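Local coordinates for protein glucanase (Klebsiella pneumoniae, PDB 5GY3) that probably hydrolyses internal beta-1,4-glucosidic bonds in cellulose and related beta-glucans, as expected of an endoglucanase of glycoside hydrolase family 8, at residues S27-G31 and D87-I92; W52-T58 and F67-Y71; S63-F67 and I115-L119. All blocks are in the same frame, centred on the assembly; numbering follows the deposited sequence.

Contact 1: S27-G31 and D87-I92; sequences SHTEG and DGDTLI
The carboxylates of Glu30 and Asp87 approach each other across this contact, with Glu30 OE1 and Asp87 OD2 4.2 Å apart and a water donating to both. Asp87 is the predicted nucleophile; Glu30 OE2 is hydrogen-bonded to Tyr293 OH. The His28 ring works at its edge: ND1 accepts a hydrogen bond from Gly31 N at 2.9 Å, 11° out of the ring plane, and so caps the N-terminus of helix 29-41. Its NE2 bonds Asp20, while the Tyr293 ring meets it at about 65°.

Beyond these groups the backbones come close, Glu30 CA lying 4.2 Å from Gly88 CA. Glycine makes this possible, because Thr29 OG1 sits 3.5 Å from Gly88 CA, where a side chain would begin. A second water links that hydroxyl to OD1 of Asp89, whose OD2 bonds Asn84 ND2. Ile92 carries CG1 anti to its carbonyl carbon (chi1 -69°), which brings CD1 to 3.8 Å from Thr29 CB, the two side chains crossing at about a right angle. Leu91 CD1 lies beside Glu30 O.

The contact joins the start of helix 29-41, just after strand 27-28, to helix 86-103. Helix 45-59 closes over Thr29 and Ile92, and helix 106-123 packs against Asp89, Thr90 and Ile92.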
# COMPACT_ATOMS: atom_id res chain seq x y z
N SER A 27 -13.98 -6.03 -4.18
CA SER A 27 -12.91 -6.43 -3.27
C SER A 27 -11.60 -6.45 -4.05
O SER A 27 -11.59 -6.64 -5.27
CB SER A 27 -13.18 -7.81 -2.66
OG SER A 27 -14.31 -7.78 -1.82
N HIS A 28 -10.50 -6.26 -3.34
CA HIS A 28 -9.21 -6.28 -4.01
C HIS A 28 -8.13 -6.72 -3.03
O HIS A 28 -8.37 -6.81 -1.82
CB HIS A 28 -8.88 -4.92 -4.63
CG HIS A 28 -9.31 -3.75 -3.80
ND1 HIS A 28 -8.77 -3.48 -2.57
CD2 HIS A 28 -10.24 -2.79 -4.04
CE1 HIS A 28 -9.34 -2.39 -2.07
NE2 HIS A 28 -10.23 -1.95 -2.94
N THR A 29 -6.95 -7.00 -3.57
CA THR A 29 -5.90 -7.55 -2.71
C THR A 29 -5.35 -6.51 -1.75
O THR A 29 -4.93 -6.86 -0.64
CB THR A 29 -4.79 -8.18 -3.56
OG1 THR A 29 -4.38 -7.27 -4.59
CG2 THR A 29 -5.31 -9.44 -4.21
N GLU A 30 -5.38 -5.23 -2.12
CA GLU A 30 -5.10 -4.18 -1.15
C GLU A 30 -6.06 -4.28 0.04
O GLU A 30 -5.63 -4.23 1.20
CB GLU A 30 -5.21 -2.80 -1.80
CG GLU A 30 -5.28 -1.67 -0.79
CD GLU A 30 -5.73 -0.35 -1.38
OE1 GLU A 30 -5.02 0.16 -2.27
OE2 GLU A 30 -6.79 0.17 -0.96
N GLY A 31 -7.36 -4.42 -0.23
CA GLY A 31 -8.33 -4.48 0.85
C GLY A 31 -8.18 -5.72 1.71
O GLY A 31 -8.23 -5.64 2.95
N ASP A 87 1.38 -4.35 -4.69
CA ASP A 87 1.24 -3.91 -3.31
C ASP A 87 0.26 -4.80 -2.56
O ASP A 87 0.47 -5.09 -1.38
CB ASP A 87 0.85 -2.43 -3.22
CG ASP A 87 -0.52 -2.10 -3.81
OD1 ASP A 87 -1.00 -2.80 -4.74
OD2 ASP A 87 -1.12 -1.09 -3.34
N GLY A 88 -0.80 -5.26 -3.23
CA GLY A 88 -1.73 -6.16 -2.57
C GLY A 88 -1.08 -7.49 -2.20
O GLY A 88 -1.23 -7.97 -1.07
N ASP A 89 -0.36 -8.09 -3.15
CA ASP A 89 0.38 -9.32 -2.86
C ASP A 89 1.33 -9.13 -1.69
O ASP A 89 1.47 -10.01 -0.83
CB ASP A 89 1.22 -9.78 -4.06
CG ASP A 89 0.44 -9.90 -5.36
OD1 ASP A 89 -0.71 -10.40 -5.36
OD2 ASP A 89 1.03 -9.54 -6.40
N THR A 90 2.02 -7.99 -1.66
CA THR A 90 2.96 -7.70 -0.58
C THR A 90 2.25 -7.61 0.76
O THR A 90 2.72 -8.17 1.77
CB THR A 90 3.69 -6.38 -0.89
OG1 THR A 90 4.47 -6.53 -2.07
CG2 THR A 90 4.57 -5.96 0.27
N LEU A 91 1.13 -6.89 0.81
CA LEU A 91 0.40 -6.70 2.06
C LEU A 91 -0.08 -8.03 2.61
O LEU A 91 -0.01 -8.27 3.83
CB LEU A 91 -0.78 -5.76 1.84
CG LEU A 91 -0.39 -4.32 1.51
CD1 LEU A 91 -1.58 -3.58 0.91
CD2 LEU A 91 0.12 -3.62 2.76
N ILE A 92 -0.58 -8.89 1.73
CA ILE A 92 -1.03 -10.23 2.12
C ILE A 92 0.13 -11.03 2.69
O ILE A 92 0.02 -11.65 3.76
CB ILE A 92 -1.68 -10.95 0.92
CG1 ILE A 92 -3.01 -10.28 0.55
CG2 ILE A 92 -1.86 -12.44 1.23
CD1 ILE A 92 -3.54 -10.61 -0.89
O HOH W 1 -2.77 -8.83 -6.44
O HOH W 2 -3.31 0.07 -4.06

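Contact 2: W52-T58 and F67-Y71; sequences WQWTDST and FYWRY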
# COMPACT_ATOMS: atom_id res chain seq x y z
N TRP A 52 -8.13 -14.54 4.93
CA TRP A 52 -7.10 -15.25 4.18
C TRP A 52 -7.69 -16.41 3.39
O TRP A 52 -7.34 -16.62 2.22
CB TRP A 52 -6.00 -15.73 5.14
CG TRP A 52 -5.00 -16.67 4.54
CD1 TRP A 52 -4.57 -17.86 5.07
CD2 TRP A 52 -4.29 -16.50 3.30
NE1 TRP A 52 -3.64 -18.44 4.23
CE2 TRP A 52 -3.46 -17.63 3.14
CE3 TRP A 52 -4.28 -15.51 2.31
CZ2 TRP A 52 -2.63 -17.79 2.03
CZ3 TRP A 52 -3.46 -15.67 1.21
CH2 TRP A 52 -2.65 -16.80 1.08
N GLN A 53 -8.62 -17.15 4.00
CA GLN A 53 -9.26 -18.26 3.29
C GLN A 53 -9.98 -17.78 2.04
O GLN A 53 -9.89 -18.42 0.99
CB GLN A 53 -10.23 -18.98 4.23
CG GLN A 53 -11.20 -19.95 3.55
CD GLN A 53 -12.23 -20.52 4.53
OE1 GLN A 53 -12.57 -19.88 5.53
NE2 GLN A 53 -12.74 -21.71 4.24
N TRP A 54 -10.70 -16.66 2.12
CA TRP A 54 -11.37 -16.17 0.92
C TRP A 54 -10.35 -15.71 -0.12
O TRP A 54 -10.48 -16.03 -1.30
CB TRP A 54 -12.35 -15.05 1.26
CG TRP A 54 -13.04 -14.57 0.01
CD1 TRP A 54 -14.19 -15.08 -0.54
CD2 TRP A 54 -12.59 -13.54 -0.88
NE1 TRP A 54 -14.49 -14.40 -1.70
CE2 TRP A 54 -13.52 -13.46 -1.93
CE3 TRP A 54 -11.49 -12.67 -0.87
CZ2 TRP A 54 -13.39 -12.54 -2.98
CZ3 TRP A 54 -11.37 -11.75 -1.91
CH2 TRP A 54 -12.31 -11.70 -2.95
N THR A 55 -9.33 -14.97 0.32
CA THR A 55 -8.31 -14.47 -0.59
C THR A 55 -7.64 -15.62 -1.33
O THR A 55 -7.50 -15.59 -2.56
CB THR A 55 -7.28 -13.67 0.19
OG1 THR A 55 -7.95 -12.64 0.92
CG2 THR A 55 -6.24 -13.05 -0.76
N ASP A 56 -7.19 -16.63 -0.59
CA ASP A 56 -6.45 -17.72 -1.19
C ASP A 56 -7.35 -18.53 -2.12
O ASP A 56 -7.00 -18.76 -3.29
CB ASP A 56 -5.84 -18.60 -0.10
CG ASP A 56 -4.92 -19.66 -0.65
OD1 ASP A 56 -4.26 -19.42 -1.68
OD2 ASP A 56 -4.85 -20.75 -0.04
N SER A 57 -8.54 -18.92 -1.65
CA SER A 57 -9.39 -19.77 -2.47
C SER A 57 -9.93 -19.03 -3.69
O SER A 57 -10.12 -19.64 -4.75
CB SER A 57 -10.53 -20.36 -1.64
OG SER A 57 -11.34 -19.33 -1.12
N THR A 58 -10.18 -17.72 -3.58
CA THR A 58 -10.82 -17.00 -4.68
C THR A 58 -9.83 -16.35 -5.64
O THR A 58 -10.03 -16.40 -6.86
CB THR A 58 -11.76 -15.91 -4.13
OG1 THR A 58 -12.59 -16.48 -3.11
CG2 THR A 58 -12.63 -15.32 -5.26
N PHE A 67 -1.80 -13.08 -6.83
CA PHE A 67 -3.24 -13.02 -6.68
C PHE A 67 -3.84 -12.09 -7.73
O PHE A 67 -3.35 -10.98 -7.92
CB PHE A 67 -3.63 -12.53 -5.27
CG PHE A 67 -3.05 -13.38 -4.17
CD1 PHE A 67 -1.80 -13.11 -3.65
CD2 PHE A 67 -3.76 -14.46 -3.68
CE1 PHE A 67 -1.26 -13.91 -2.65
CE2 PHE A 67 -3.24 -15.25 -2.67
CZ PHE A 67 -1.98 -14.99 -2.16
N TYR A 68 -4.92 -12.54 -8.38
CA TYR A 68 -5.75 -11.63 -9.15
C TYR A 68 -6.18 -10.47 -8.26
O TYR A 68 -6.62 -10.67 -7.13
CB TYR A 68 -6.98 -12.36 -9.70
CG TYR A 68 -6.64 -13.63 -10.45
CD1 TYR A 68 -5.72 -13.62 -11.48
CD2 TYR A 68 -7.25 -14.84 -10.11
CE1 TYR A 68 -5.41 -14.78 -12.18
CE2 TYR A 68 -6.94 -16.00 -10.80
CZ TYR A 68 -6.02 -15.96 -11.83
OH TYR A 68 -5.72 -17.12 -12.52
N TRP A 69 -6.04 -9.24 -8.76
CA TRP A 69 -6.08 -8.10 -7.84
C TRP A 69 -7.48 -7.65 -7.49
O TRP A 69 -7.65 -7.04 -6.43
CB TRP A 69 -5.29 -6.91 -8.40
CG TRP A 69 -6.02 -6.13 -9.47
CD1 TRP A 69 -6.16 -6.47 -10.78
CD2 TRP A 69 -6.68 -4.86 -9.31
NE1 TRP A 69 -6.87 -5.50 -11.46
CE2 TRP A 69 -7.20 -4.50 -10.57
CE3 TRP A 69 -6.88 -4.00 -8.22
CZ2 TRP A 69 -7.91 -3.32 -10.77
CZ3 TRP A 69 -7.58 -2.82 -8.43
CH2 TRP A 69 -8.09 -2.49 -9.69
N ARG A 70 -8.49 -7.92 -8.32
CA ARG A 70 -9.81 -7.32 -8.14
C ARG A 70 -10.91 -8.36 -8.28
O ARG A 70 -10.84 -9.25 -9.14
CB ARG A 70 -10.02 -6.20 -9.16
CG ARG A 70 -11.27 -5.36 -8.96
CD ARG A 70 -11.21 -4.17 -9.92
NE ARG A 70 -12.45 -3.39 -9.97
CZ ARG A 70 -13.49 -3.71 -10.74
NH1 ARG A 70 -13.45 -4.81 -11.49
NH2 ARG A 70 -14.58 -2.95 -10.74
N TYR A 71 -11.94 -8.23 -7.45
CA TYR A 71 -13.09 -9.12 -7.45
C TYR A 71 -14.36 -8.28 -7.52
O TYR A 71 -14.64 -7.51 -6.60
CB TYR A 71 -13.10 -10.01 -6.20
CG TYR A 71 -14.25 -10.99 -6.13
CD1 TYR A 71 -14.16 -12.24 -6.72
CD2 TYR A 71 -15.43 -10.67 -5.46
CE1 TYR A 71 -15.20 -13.15 -6.65
CE2 TYR A 71 -16.48 -11.58 -5.38
CZ TYR A 71 -16.35 -12.81 -5.98
OH TYR A 71 -17.39 -13.71 -5.92
O HOH W 3 -16.89 -14.95 -3.16
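Tyr71 and Phe67 receive two tryptophans from helix 45-59, part of the (alpha/alpha)6 barrel expected of family 8 glycoside hydrolases. Trp54 and Tyr71 form a T-shaped pair: the indole edge points at the phenol face, with CZ2 3.6 Å above the centre of the Tyr71 ring and the planes at 89°. Thr58 adds its methyl, CG2 coming within 3.6 Å of Tyr71 CE1. Trp52 and Phe67 instead meet rim to rim, neither ring over the other's face, with Trp52 CZ3 3.7 Å from Phe67 CZ; Thr55 CG2 fills in beside Phe67 CD2.

Several of these groups are positioned by their own helix. Thr58 OG1 donates to Trp54 O at 2.8 Å, reaching that carbonyl from the opposite face to Thr58 N, and the methyl is left anti to the backbone N (chi1 -49°, measured to OG1), turned to the tyrosine. That hydroxyl oxygen lies over one face of the Trp54 ring, toward its rim. Asp56 CB covers a face of Trp52, while its OD1 makes a salt bridge with Arg60, just after the helix.

A water bridges the polar ends of the two rings, accepting from Trp54 NE1 at 2.9 Å and hydrogen-bonded to Tyr71 OH at 3.1 Å.

Contact 3: S63-F67 and I115-L119; sequences SNGLF and ITASL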
# COMPACT_ATOMS: atom_id res chain seq x y z
N SER A 63 -0.63 -19.79 -11.71
CA SER A 63 0.49 -19.82 -12.65
C SER A 63 1.74 -19.20 -12.05
O SER A 63 2.86 -19.55 -12.45
CB SER A 63 0.11 -19.11 -13.95
OG SER A 63 -0.05 -17.71 -13.76
N ASN A 64 1.60 -18.29 -11.09
CA ASN A 64 2.77 -17.64 -10.53
C ASN A 64 2.73 -17.48 -9.02
O ASN A 64 3.68 -16.94 -8.46
CB ASN A 64 3.02 -16.27 -11.20
CG ASN A 64 1.85 -15.31 -11.05
OD1 ASN A 64 1.02 -15.43 -10.14
ND2 ASN A 64 1.78 -14.32 -11.94
N GLY A 65 1.68 -17.93 -8.34
CA GLY A 65 1.61 -17.82 -6.90
C GLY A 65 1.17 -16.48 -6.36
O GLY A 65 1.10 -16.32 -5.13
N LEU A 66 0.86 -15.51 -7.22
CA LEU A 66 0.38 -14.21 -6.78
C LEU A 66 -1.15 -14.24 -6.79
O LEU A 66 -1.76 -15.31 -6.75
CB LEU A 66 1.01 -13.11 -7.64
CG LEU A 66 2.54 -13.05 -7.54
CD1 LEU A 66 3.10 -12.09 -8.57
CD2 LEU A 66 2.92 -12.61 -6.13
N PHE A 67 -1.80 -13.08 -6.83
CA PHE A 67 -3.24 -13.02 -6.68
C PHE A 67 -3.84 -12.09 -7.73
O PHE A 67 -3.35 -10.98 -7.92
CB PHE A 67 -3.63 -12.53 -5.27
CG PHE A 67 -3.05 -13.38 -4.17
CD1 PHE A 67 -1.80 -13.11 -3.65
CD2 PHE A 67 -3.76 -14.46 -3.68
CE1 PHE A 67 -1.26 -13.91 -2.65
CE2 PHE A 67 -3.24 -15.25 -2.67
CZ PHE A 67 -1.98 -14.99 -2.16
N ILE A 115 4.74 -16.49 -1.35
CA ILE A 115 4.36 -15.23 -1.99
C ILE A 115 5.56 -14.32 -2.16
O ILE A 115 5.74 -13.71 -3.23
CB ILE A 115 3.24 -14.54 -1.19
CG1 ILE A 115 2.02 -15.48 -1.09
CG2 ILE A 115 2.87 -13.18 -1.81
CD1 ILE A 115 1.03 -15.10 0.01
N THR A 116 6.42 -14.20 -1.13
CA THR A 116 7.58 -13.33 -1.28
C THR A 116 8.54 -13.87 -2.34
O THR A 116 9.13 -13.10 -3.09
CB THR A 116 8.30 -13.10 0.05
OG1 THR A 116 8.73 -14.34 0.62
CG2 THR A 116 7.39 -12.38 1.02
N ALA A 117 8.71 -15.20 -2.41
CA ALA A 117 9.52 -15.76 -3.49
C ALA A 117 8.90 -15.46 -4.85
O ALA A 117 9.61 -15.14 -5.81
CB ALA A 117 9.71 -17.26 -3.30
N SER A 118 7.57 -15.54 -4.94
CA SER A 118 6.88 -15.19 -6.19
C SER A 118 7.05 -13.72 -6.53
O SER A 118 7.19 -13.36 -7.70
CB SER A 118 5.39 -15.53 -6.08
OG SER A 118 5.17 -16.93 -6.17
N LEU A 119 7.00 -12.84 -5.53
CA LEU A 119 7.20 -11.43 -5.80
C LEU A 119 8.58 -11.17 -6.40
O LEU A 119 8.72 -10.43 -7.38
CB LEU A 119 6.99 -10.61 -4.54
CG LEU A 119 5.53 -10.40 -4.15
CD1 LEU A 119 5.47 -9.89 -2.72
CD2 LEU A 119 4.88 -9.40 -5.11
O HOH W 4 3.17 -17.80 -4.01
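Gly65 and Ser118 bring the backbones to within 5.9 Å between their CA atoms, and the loop turns there through a left-handed conformation of Gly65 (phi 82°), one that suits a residue without a side chain. The turn is shaped by its neighbour: Asn64 OD1 accepts from Leu66 N at 2.9 Å, an Asx turn.

Held in this way, Asn64 O presents itself to helix 106-123. Ser118 OG donates to it at 2.7 Å, the donor tilted 19° from the carbonyl plane. With OG anti to its own carbonyl carbon and beside the backbone N (chi1 -75°), the hydroxyl also comes within bonding reach of Ala114 O one turn back. A water bridges the same pair of segments, donating to Gly65 O and, at 3.1 Å, to Ser118 OG. Gly65 O takes a further bond from Arg60 NH1.

Next to these polar groups the contact is apolar. Leu66 turns one branch, CD2, to the helix, where it lies 3.8 Å from Ser118 CB and 3.9 Å from Leu119 CD2. Phe67 offers its rim to Ile115, whose CD1 sits near the ring plane, 3.7 Å from CE1. Asp89, Ala93 and Leu96 of helix 86-103 continue the packing around Leu66 and Ile115.

Chemically, then, polar and apolar halves divide the work: the serine hydroxyl has one proton for two carbonyls, Asn64 O and Ala114 O, which probably compete for it, and Gly65 O is gripped by the water and Arg60, while the side chains of Leu66 and Phe67 meet the helix through apolar contacts.

In the fold
The three contacts illustrate how a buried helix pair can be tied to the loop and strand around it. Contacts 1 and 2, centres about 9 Å apart, share a two-stranded antiparallel sheet: Ser27 O lies 2.7 Å from Tyr71 N, and Thr29 N 3.0 Å from Trp69 O. Phe67 belongs to both contact 2 and contact 3, and its backbone N makes a weak hydrogen bond to Asp89 OD1 of contact 1, while Leu66 and Leu119 pack on Asp89 and Thr90. Contact 1 holds the predicted nucleophile Asp87; the side chains of Phe67 and Leu119 come about 10 and 8 Å from its own, so contacts 2 and 3 lie near the predicted nucleophile without touching it.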